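Local coordinates for protein glucanase (Clostridium thermocellum, PDB 5GXX) that probably hydrolyses internal beta-1,4-glucosidic bonds of cellulose as a family 9 endoglucanase of the cellulosome, at residues Leu96-Leu99 with Val100-Arg104; Ser223-Pro226 with Lys227-Arg230; Pro322-Lys325 with Gln326-Tyr329. The protein carries 1 engineered substitution. One frame throughout, in Å; residues are numbered along the deposited sequence.

All three contacts are local ones, each between residues adjoining in sequence, and all lie within the glycosyl hydrolase family 9 part of the chain; catalytic domains of this family are (alpha/alpha)6 barrels. They follow in series along the chain: interaction 1 where helix 85-101 gives way to a turn, interaction 2 where helix 215-224 runs out into a loop, and interaction 3 in the first turns of helix 322-340. The centres of interactions 1 and 2 are about 29 Å apart, those of 2 and 3 about 28 Å and those of 1 and 3 about 40 Å. None touches another, so they are separate pieces of local order at helix ends within one largely helical domain.

Interaction 1 of 3, residues Leu96-Leu99 with Val100-Arg104; sequences LDYL and VACDR
The sulfur of Cys-102 sits over one face of the Tyr-98 ring, a sulfur-aromatic contact made where helix 85-101 gives way to a turn. SG lies 3.7 Å from the ring centroid, 23° off the ring normal, and is displaced toward the hydroxyl end of the ring, with CZ of Tyr-98 its nearest ring atom at 3.5 Å from Cys-102 SG. The tyrosine reaches this place because its CG is anti to the backbone N (chi1 166°), which lays the ring along the helix toward the residue four positions on.

The backbone beneath changes its pattern at the same point. Val-100 N gives a nearly straight bond to Leu-96 O (3.0 Å), and Ala-101 N bonds to Asp-97 O at 2.9 Å. Cys-102 N then divides between two carbonyls: its bond to Tyr-98 O is weak, and it also bonds to Leu-99 O, 3.3 Å away, standing well above the plane of that second carbonyl. Beyond the turn, Arg-104 folds back, its NH1 donating to both Ala-101 O (3.0 Å) and Asp-103 O (2.9 Å).

Asn-58 receives the Tyr-98 hydroxyl in a hydrogen bond, fixing the far end of the ring. Leu-96 and Leu-99 pack on helices 58-75 and 142-158, Val-100 meets Tyr-167 of helix 162-178, and the backbone of Cys-102 joins Val-109 of strand 108-112.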
ATOM      1  N   LEU A  96      43.033   0.977  19.567  1.00 15.80           N
ATOM      2  CA  LEU A  96      44.288   1.434  18.986  1.00 14.65           C
ATOM      3  C   LEU A  96      44.579   0.715  17.667  1.00 16.07           C
ATOM      4  O   LEU A  96      45.058   1.360  16.731  1.00 16.77           O
ATOM      5  CB  LEU A  96      45.467   1.277  19.955  1.00 15.04           C
ATOM      6  CG  LEU A  96      45.312   2.158  21.204  1.00 14.36           C
ATOM      7  CD1 LEU A  96      46.484   1.957  22.148  1.00 16.03           C
ATOM      8  CD2 LEU A  96      45.110   3.636  20.908  1.00 16.49           C
ATOM      9  N   ASP A  97      44.281  -0.581  17.570  1.00 15.45           N
ATOM     10  CA  ASP A  97      44.512  -1.312  16.321  1.00 16.19           C
ATOM     11  C   ASP A  97      43.728  -0.683  15.173  1.00 17.07           C
ATOM     12  O   ASP A  97      44.228  -0.567  14.056  1.00 17.99           O
ATOM     13  CB  ASP A  97      44.176  -2.798  16.467  1.00 15.30           C
ATOM     14  CG  ASP A  97      45.214  -3.541  17.284  1.00 18.51           C
ATOM     15  OD1 ASP A  97      46.300  -2.983  17.534  1.00 20.46           O
ATOM     16  OD2 ASP A  97      44.952  -4.692  17.688  1.00 20.84           O
ATOM     17  N   TYR A  98      42.487  -0.294  15.450  1.00 16.70           N
ATOM     18  CA  TYR A  98      41.650   0.423  14.498  1.00 15.48           C
ATOM     19  C   TYR A  98      42.266   1.759  14.086  1.00 15.70           C
ATOM     20  O   TYR A  98      42.297   2.039  12.889  1.00 15.99           O
ATOM     21  CB  TYR A  98      40.200   0.566  15.004  1.00 14.76           C
ATOM     22  CG  TYR A  98      39.367   1.567  14.229  1.00 15.63           C
ATOM     23  CD1 TYR A  98      39.332   2.906  14.605  1.00 12.92           C
ATOM     24  CD2 TYR A  98      38.617   1.188  13.118  1.00 16.32           C
ATOM     25  CE1 TYR A  98      38.568   3.833  13.915  1.00 14.86           C
ATOM     26  CE2 TYR A  98      37.855   2.106  12.415  1.00 17.33           C
ATOM     27  CZ  TYR A  98      37.843   3.426  12.810  1.00 15.06           C
ATOM     28  OH  TYR A  98      37.100   4.367  12.131  1.00 17.90           O
ATOM     29  N   LEU A  99      42.776   2.551  15.026  1.00 16.25           N
ATOM     30  CA  LEU A  99      43.350   3.843  14.660  1.00 15.30           C
ATOM     31  C   LEU A  99      44.544   3.661  13.721  1.00 16.44           C
ATOM     32  O   LEU A  99      44.684   4.415  12.752  1.00 17.57           O
ATOM     33  CB  LEU A  99      43.777   4.646  15.886  1.00 13.91           C
ATOM     34  CG  LEU A  99      42.664   4.968  16.888  1.00 16.07           C
ATOM     35  CD1 LEU A  99      43.189   5.858  18.011  1.00 16.78           C
ATOM     36  CD2 LEU A  99      41.485   5.626  16.170  1.00 16.34           C
ATOM     37  N   VAL A 100      45.369   2.654  13.993  1.00 16.36           N
ATOM     38  CA  VAL A 100      46.457   2.277  13.077  1.00 16.59           C
ATOM     39  C   VAL A 100      45.927   1.868  11.702  1.00 18.10           C
ATOM     40  O   VAL A 100      46.472   2.303  10.673  1.00 19.16           O
ATOM     41  CB  VAL A 100      47.374   1.188  13.690  1.00 16.43           C
ATOM     42  CG1 VAL A 100      48.391   0.603  12.668  1.00 15.87           C
ATOM     43  CG2 VAL A 100      48.165   1.770  14.844  1.00 17.81           C
ATOM     44  N   ALA A 101      44.861   1.069  11.685  1.00 18.32           N
ATOM     45  CA  ALA A 101      44.299   0.587  10.425  1.00 17.70           C
ATOM     46  C   ALA A 101      43.687   1.687   9.564  1.00 18.58           C
ATOM     47  O   ALA A 101      43.476   1.492   8.364  1.00 19.28           O
ATOM     48  CB  ALA A 101      43.314  -0.562  10.659  1.00 16.98           C
ATOM     49  N   CYS A 102      43.422   2.847  10.164  1.00 16.23           N
ATOM     50  CA  CYS A 102      42.865   3.999   9.448  1.00 17.39           C
ATOM     51  C   CYS A 102      43.893   4.784   8.623  1.00 16.92           C
ATOM     52  O   CYS A 102      43.508   5.674   7.866  1.00 18.89           O
ATOM     53  CB  CYS A 102      42.251   4.992  10.430  1.00 16.12           C
ATOM     54  SG  CYS A 102      40.659   4.442  11.091  1.00 17.66           S
ATOM     55  N   ASP A 103      45.176   4.469   8.771  1.00 19.86           N
ATOM     56  CA  ASP A 103      46.228   5.193   8.066  1.00 20.13           C
ATOM     57  C   ASP A 103      46.053   5.137   6.548  1.00 22.28           C
ATOM     58  O   ASP A 103      45.868   4.053   5.992  1.00 22.25           O
ATOM     59  CB  ASP A 103      47.599   4.606   8.418  1.00 20.90           C
ATOM     60  CG  ASP A 103      48.747   5.322   7.732  1.00 23.31           C
ATOM     61  OD1 ASP A 103      48.742   6.568   7.632  1.00 24.75           O
ATOM     62  OD2 ASP A 103      49.678   4.606   7.307  1.00 23.67           O
ATOM     63  N   ARG A 104      46.125   6.294   5.891  1.00 22.82           N
ATOM     64  CA  ARG A 104      46.166   6.353   4.427  1.00 25.94           C
ATOM     65  C   ARG A 104      47.325   7.258   3.992  1.00 27.89           C
ATOM     66  O   ARG A 104      47.301   7.839   2.906  1.00 30.64           O
ATOM     67  CB  ARG A 104      44.821   6.822   3.844  1.00 24.41           C
ATOM     68  CG  ARG A 104      43.605   5.912   4.097  1.00 26.09           C
ATOM     69  CD  ARG A 104      43.762   4.557   3.429  1.00 25.34           C
ATOM     70  NE  ARG A 104      42.641   3.629   3.577  1.00 27.12           N
ATOM     71  CZ  ARG A 104      42.503   2.716   4.542  1.00 27.22           C
ATOM     72  NH1 ARG A 104      43.391   2.586   5.532  1.00 24.95           N
ATOM     73  NH2 ARG A 104      41.439   1.926   4.505  1.00 30.23           N
TER

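Interaction 2 of 3, residues Ser223-Pro226 with Lys227-Arg230; sequences SYTP and KLNR. Engineered in segment 223-226: Thr-225 (natural residue Ile).
Bends at chi2 (-53°) and chi3 (104°) curl the Arg-230 side chain back along its own loop, bringing the guanidinium to the carbonyl of Leu-228 and on to that of Thr-225. The group grips Leu-228 O side-on with two nitrogens: Arg-230 NE lies 3.2 Å from that oxygen and Arg-230 NH2 2.8 Å. Both donors come from the same face of the carbonyl plane, while the oxygen itself lies in the plane of the guanidinium. NH2 also makes a weak bond to Thr-225 O, which is 3.1 Å from Arg-230 NH2 at the guanidinium edge. One terminal nitrogen thereby spans two backbone carbonyls, while NH1 donates to Thr-235 O, so the charged group is held by main-chain oxygens of the 3-10 segment and of the loop that follows.

The turn itself follows helix 215-224, where the chain tightens into a 3-10 segment. Lys-227 N bonds to Tyr-224 O (2.9 Å) and Leu-228 N to Thr-225 O (3.2 Å), each donor standing well above the carbonyl plane, as suits i to i+3 bonds. Thr-225 O therefore receives both the end of this turn and the arginine.

Along the turn, CB of Lys-227 rests 3.3 Å from Tyr-224 O. The branch of Leu-228 leans over the preceding residues, its CD1 passing 3.9 Å from CA of Thr-225, an engineered residue whose OG1 bonds back to Glu-222 O. Tyr-224 turns the other way, onto Trp-198 and Leu-201 of helix 198-212, and its hydroxyl bonds to Asp-176. The Leu-228 side chain lies about 8 Å from a bound calcium ion, whose site includes Ser-195 and Asp-199.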
ATOM      1  N   SER A 223      54.654  25.873  22.895  1.00 25.08           N
ATOM      2  CA  SER A 223      54.372  26.814  21.814  1.00 24.79           C
ATOM      3  C   SER A 223      52.886  26.934  21.462  1.00 24.72           C
ATOM      4  O   SER A 223      52.458  27.916  20.852  1.00 24.66           O
ATOM      5  CB  SER A 223      55.177  26.433  20.566  1.00 25.38           C
ATOM      6  OG  SER A 223      54.494  25.509  19.734  1.00 26.51           O
ATOM      7  N   TYR A 224      52.091  25.932  21.825  1.00 23.11           N
ATOM      8  CA  TYR A 224      50.672  25.946  21.481  1.00 22.08           C
ATOM      9  C   TYR A 224      49.819  26.706  22.489  1.00 22.39           C
ATOM     10  O   TYR A 224      48.710  27.121  22.146  1.00 23.34           O
ATOM     11  CB  TYR A 224      50.109  24.529  21.343  1.00 22.48           C
ATOM     12  CG  TYR A 224      50.768  23.674  20.285  1.00 23.02           C
ATOM     13  CD1 TYR A 224      50.844  24.089  18.959  1.00 26.08           C
ATOM     14  CD2 TYR A 224      51.284  22.424  20.612  1.00 24.05           C
ATOM     15  CE1 TYR A 224      51.451  23.292  17.992  1.00 24.57           C
ATOM     16  CE2 TYR A 224      51.884  21.620  19.649  1.00 23.17           C
ATOM     17  CZ  TYR A 224      51.970  22.062  18.345  1.00 23.82           C
ATOM     18  OH  TYR A 224      52.562  21.243  17.396  1.00 25.23           O
ATOM     19  N   THR A 225      50.320  26.892  23.708  1.00 22.95           N
ATOM     20  CA  THR A 225      49.476  27.471  24.757  1.00 23.48           C
ATOM     21  C   THR A 225      48.920  28.864  24.447  1.00 23.94           C
ATOM     22  O   THR A 225      47.754  29.119  24.726  1.00 21.43           O
ATOM     23  CB  THR A 225      50.093  27.403  26.177  1.00 24.32           C
ATOM     24  OG1 THR A 225      51.349  28.091  26.212  1.00 26.99           O
ATOM     25  CG2 THR A 225      50.305  25.959  26.595  1.00 22.97           C
ATOM     26  N   PRO A 226      49.710  29.756  23.816  1.00 23.74           N
ATOM     27  CA  PRO A 226      49.167  31.067  23.448  1.00 24.37           C
ATOM     28  C   PRO A 226      48.096  31.047  22.359  1.00 23.94           C
ATOM     29  O   PRO A 226      47.392  32.041  22.184  1.00 25.81           O
ATOM     30  CB  PRO A 226      50.402  31.827  22.947  1.00 24.17           C
ATOM     31  CG  PRO A 226      51.529  31.152  23.642  1.00 24.98           C
ATOM     32  CD  PRO A 226      51.162  29.713  23.569  1.00 24.88           C
ATOM     33  N   LYS A 227      47.967  29.927  21.652  1.00 24.47           N
ATOM     34  CA  LYS A 227      46.953  29.727  20.612  1.00 23.16           C
ATOM     35  C   LYS A 227      45.629  29.156  21.139  1.00 22.19           C
ATOM     36  O   LYS A 227      44.613  29.105  20.431  1.00 20.52           O
ATOM     37  CB  LYS A 227      47.511  28.808  19.520  1.00 23.46           C
ATOM     38  CG  LYS A 227      48.864  29.264  18.953  1.00 28.43           C
ATOM     39  CD  LYS A 227      48.765  30.616  18.246  1.00 35.60           C
ATOM     40  CE  LYS A 227      47.895  30.566  16.993  1.00 38.84           C
ATOM     41  NZ  LYS A 227      47.896  31.877  16.280  1.00 41.77           N
ATOM     42  N   LEU A 228      45.631  28.733  22.398  1.00 21.09           N
ATOM     43  CA  LEU A 228      44.409  28.188  22.981  1.00 20.77           C
ATOM     44  C   LEU A 228      43.393  29.306  23.154  1.00 21.37           C
ATOM     45  O   LEU A 228      43.763  30.475  23.298  1.00 22.16           O
ATOM     46  CB  LEU A 228      44.690  27.542  24.339  1.00 20.56           C
ATOM     47  CG  LEU A 228      45.638  26.343  24.331  1.00 17.23           C
ATOM     48  CD1 LEU A 228      46.023  25.989  25.756  1.00 19.19           C
ATOM     49  CD2 LEU A 228      45.051  25.149  23.605  1.00 19.34           C
ATOM     50  N   ASN A 229      42.116  28.936  23.138  1.00 19.58           N
ATOM     51  CA  ASN A 229      41.040  29.893  23.358  1.00 20.36           C
ATOM     52  C   ASN A 229      41.126  30.538  24.745  1.00 19.34           C
ATOM     53  O   ASN A 229      41.635  29.938  25.692  1.00 19.51           O
ATOM     54  CB  ASN A 229      39.675  29.242  23.119  1.00 19.50           C
ATOM     55  CG  ASN A 229      39.578  28.572  21.761  1.00 23.28           C
ATOM     56  OD1 ASN A 229      39.160  27.418  21.656  1.00 25.45           O
ATOM     57  ND2 ASN A 229      40.020  29.275  20.718  1.00 21.46           N
ATOM     58  N   ARG A 230      40.724  31.802  24.810  1.00 19.72           N
ATOM     59  CA  ARG A 230      40.705  32.587  26.033  1.00 22.04           C
ATOM     60  C   ARG A 230      39.358  32.369  26.718  1.00 21.83           C
ATOM     61  O   ARG A 230      38.391  31.973  26.064  1.00 22.89           O
ATOM     62  CB  ARG A 230      40.857  34.075  25.705  1.00 23.01           C
ATOM     63  CG  ARG A 230      42.201  34.483  25.131  1.00 26.18           C
ATOM     64  CD  ARG A 230      43.319  33.999  26.026  1.00 24.36           C
ATOM     65  NE  ARG A 230      43.969  32.832  25.444  1.00 24.57           N
ATOM     66  CZ  ARG A 230      45.187  32.407  25.764  1.00 24.75           C
ATOM     67  NH1 ARG A 230      45.881  33.055  26.682  1.00 29.71           N
ATOM     68  NH2 ARG A 230      45.712  31.344  25.165  1.00 26.43           N
TER

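Interaction 3 of 3, residues Pro322-Lys325 with Gln326-Tyr329; sequences PALK and QKYY
Four successive i to i+4 backbone bonds tie Pro-322-Lys-325 to Gln-326-Tyr-329 in the opening turns of helix 322-340. Gln-326 N donates to Pro-322 O and Lys-327 N to Ala-323 O, while the two shortest are Tyr-328 N to Leu-324 O and Tyr-329 N to Lys-325 O, each 2.9 Å. The side chains take their polar partners from outside these turns: Lys-327 NZ forms a salt bridge with Asp-274, which also accepts a hydrogen bond from the hydroxyl of Tyr-328, and Lys-325 NZ bonds back to Ile-319 O and Ala-316 O.

Leu-324 lies beside the two groups that meet Asp-274. Its CD2 branch is 4.0 Å from Lys-327 NZ and 3.7 Å from Tyr-328 OH, and its CB approaches Tyr-328 CE2 at 4.0 Å, so the leucine runs alongside both neighbours and points the same way. With CG of Tyr-328 anti to its own carbonyl carbon (chi1 -60°), CD2 of Tyr-328 comes 3.2 Å from Leu-324 O, which lies oblique to the ring. Farther out, Leu-324 and Tyr-328 pack on Gln-270 of helix 263-276, whereas Tyr-329 reaches helix 412-429.

The aliphatic leucine thus flanks a shared carboxylate site; the salt bridge and hydrogen bond there join this helix to helix 263-276, and the lysine and phenol would probably favour a charged Asp-274.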
ATOM      1  N   PRO A 322      48.015  20.108  51.551  1.00 21.70           N
ATOM      2  CA  PRO A 322      46.952  19.298  52.140  1.00 21.82           C
ATOM      3  C   PRO A 322      45.542  19.835  51.868  1.00 20.97           C
ATOM      4  O   PRO A 322      44.650  19.033  51.570  1.00 20.73           O
ATOM      5  CB  PRO A 322      47.265  19.346  53.640  1.00 22.24           C
ATOM      6  CG  PRO A 322      48.756  19.573  53.697  1.00 24.16           C
ATOM      7  CD  PRO A 322      49.023  20.512  52.551  1.00 21.98           C
ATOM      8  N   ALA A 323      45.346  21.148  51.968  1.00 19.65           N
ATOM      9  CA  ALA A 323      44.026  21.730  51.736  1.00 18.67           C
ATOM     10  C   ALA A 323      43.556  21.575  50.284  1.00 18.47           C
ATOM     11  O   ALA A 323      42.402  21.223  50.056  1.00 17.86           O
ATOM     12  CB  ALA A 323      43.953  23.189  52.204  1.00 19.28           C
ATOM     13  N   LEU A 324      44.441  21.823  49.321  1.00 18.14           N
ATOM     14  CA  LEU A 324      44.117  21.604  47.908  1.00 17.87           C
ATOM     15  C   LEU A 324      43.844  20.133  47.607  1.00 17.58           C
ATOM     16  O   LEU A 324      42.877  19.812  46.915  1.00 16.18           O
ATOM     17  CB  LEU A 324      45.204  22.155  46.972  1.00 18.83           C
ATOM     18  CG  LEU A 324      45.438  23.672  46.875  1.00 21.94           C
ATOM     19  CD1 LEU A 324      46.671  23.966  46.025  1.00 24.06           C
ATOM     20  CD2 LEU A 324      44.239  24.451  46.335  1.00 22.96           C
ATOM     21  N   LYS A 325      44.682  19.240  48.128  1.00 15.40           N
ATOM     22  CA  LYS A 325      44.477  17.810  47.927  1.00 15.99           C
ATOM     23  C   LYS A 325      43.104  17.359  48.414  1.00 16.38           C
ATOM     24  O   LYS A 325      42.395  16.644  47.704  1.00 16.38           O
ATOM     25  CB  LYS A 325      45.562  16.983  48.625  1.00 16.73           C
ATOM     26  CG  LYS A 325      46.879  16.970  47.899  1.00 20.26           C
ATOM     27  CD  LYS A 325      48.000  16.437  48.795  1.00 21.28           C
ATOM     28  CE  LYS A 325      48.092  14.925  48.743  1.00 21.37           C
ATOM     29  NZ  LYS A 325      48.652  14.369  47.476  1.00 22.83           N
ATOM     30  N   GLN A 326      42.725  17.772  49.620  1.00 15.03           N
ATOM     31  CA  GLN A 326      41.434  17.394  50.202  1.00 16.07           C
ATOM     32  C   GLN A 326      40.263  17.975  49.409  1.00 14.40           C
ATOM     33  O   GLN A 326      39.275  17.282  49.122  1.00 14.96           O
ATOM     34  CB  GLN A 326      41.367  17.885  51.646  1.00 16.27           C
ATOM     35  CG  GLN A 326      40.080  17.539  52.367  1.00 23.96           C
ATOM     36  CD  GLN A 326      40.129  17.975  53.813  1.00 30.05           C
ATOM     37  OE1 GLN A 326      39.678  19.067  54.163  1.00 35.33           O
ATOM     38  NE2 GLN A 326      40.702  17.129  54.659  1.00 32.44           N
ATOM     39  N   LYS A 327      40.385  19.245  49.043  1.00 14.07           N
ATOM     40  CA  LYS A 327      39.322  19.895  48.277  1.00 14.41           C
ATOM     41  C   LYS A 327      39.121  19.190  46.929  1.00 13.80           C
ATOM     42  O   LYS A 327      37.993  18.930  46.529  1.00 13.03           O
ATOM     43  CB  LYS A 327      39.621  21.381  48.077  1.00 15.69           C
ATOM     44  CG  LYS A 327      38.710  22.093  47.083  1.00 17.13           C
ATOM     45  CD  LYS A 327      38.921  23.602  47.006  1.00 19.34           C
ATOM     46  CE  LYS A 327      40.286  23.937  46.441  1.00 16.38           C
ATOM     47  NZ  LYS A 327      40.396  25.422  46.268  1.00 19.52           N
ATOM     48  N   TYR A 328      40.206  18.888  46.220  1.00 13.17           N
ATOM     49  CA  TYR A 328      40.022  18.265  44.910  1.00 12.78           C
ATOM     50  C   TYR A 328      39.613  16.803  44.970  1.00 14.64           C
ATOM     51  O   TYR A 328      38.800  16.367  44.153  1.00 14.32           O
ATOM     52  CB  TYR A 328      41.259  18.458  44.027  1.00 12.15           C
ATOM     53  CG  TYR A 328      41.580  19.909  43.769  1.00 10.89           C
ATOM     54  CD1 TYR A 328      40.590  20.854  43.546  1.00 10.88           C
ATOM     55  CD2 TYR A 328      42.905  20.335  43.731  1.00  9.91           C
ATOM     56  CE1 TYR A 328      40.887  22.181  43.316  1.00 10.77           C
ATOM     57  CE2 TYR A 328      43.213  21.652  43.500  1.00 13.38           C
ATOM     58  CZ  TYR A 328      42.216  22.577  43.303  1.00 12.77           C
ATOM     59  OH  TYR A 328      42.566  23.890  43.076  1.00 15.08           O
ATOM     60  N   TYR A 329      40.171  16.056  45.926  1.00 14.02           N
ATOM     61  CA  TYR A 329      39.760  14.671  46.164  1.00 13.36           C
ATOM     62  C   TYR A 329      38.273  14.596  46.523  1.00 13.40           C
ATOM     63  O   TYR A 329      37.557  13.751  45.990  1.00 14.92           O
ATOM     64  CB  TYR A 329      40.585  14.041  47.298  1.00 13.91           C
ATOM     65  CG  TYR A 329      40.212  12.606  47.610  1.00 14.92           C
ATOM     66  CD1 TYR A 329      39.171  12.297  48.498  1.00 15.63           C
ATOM     67  CD2 TYR A 329      40.883  11.543  47.006  1.00 17.76           C
ATOM     68  CE1 TYR A 329      38.811  10.987  48.786  1.00 16.52           C
ATOM     69  CE2 TYR A 329      40.528  10.227  47.296  1.00 16.61           C
ATOM     70  CZ  TYR A 329      39.496   9.958  48.187  1.00 18.25           C
ATOM     71  OH  TYR A 329      39.149   8.660  48.466  1.00 20.83           O
TER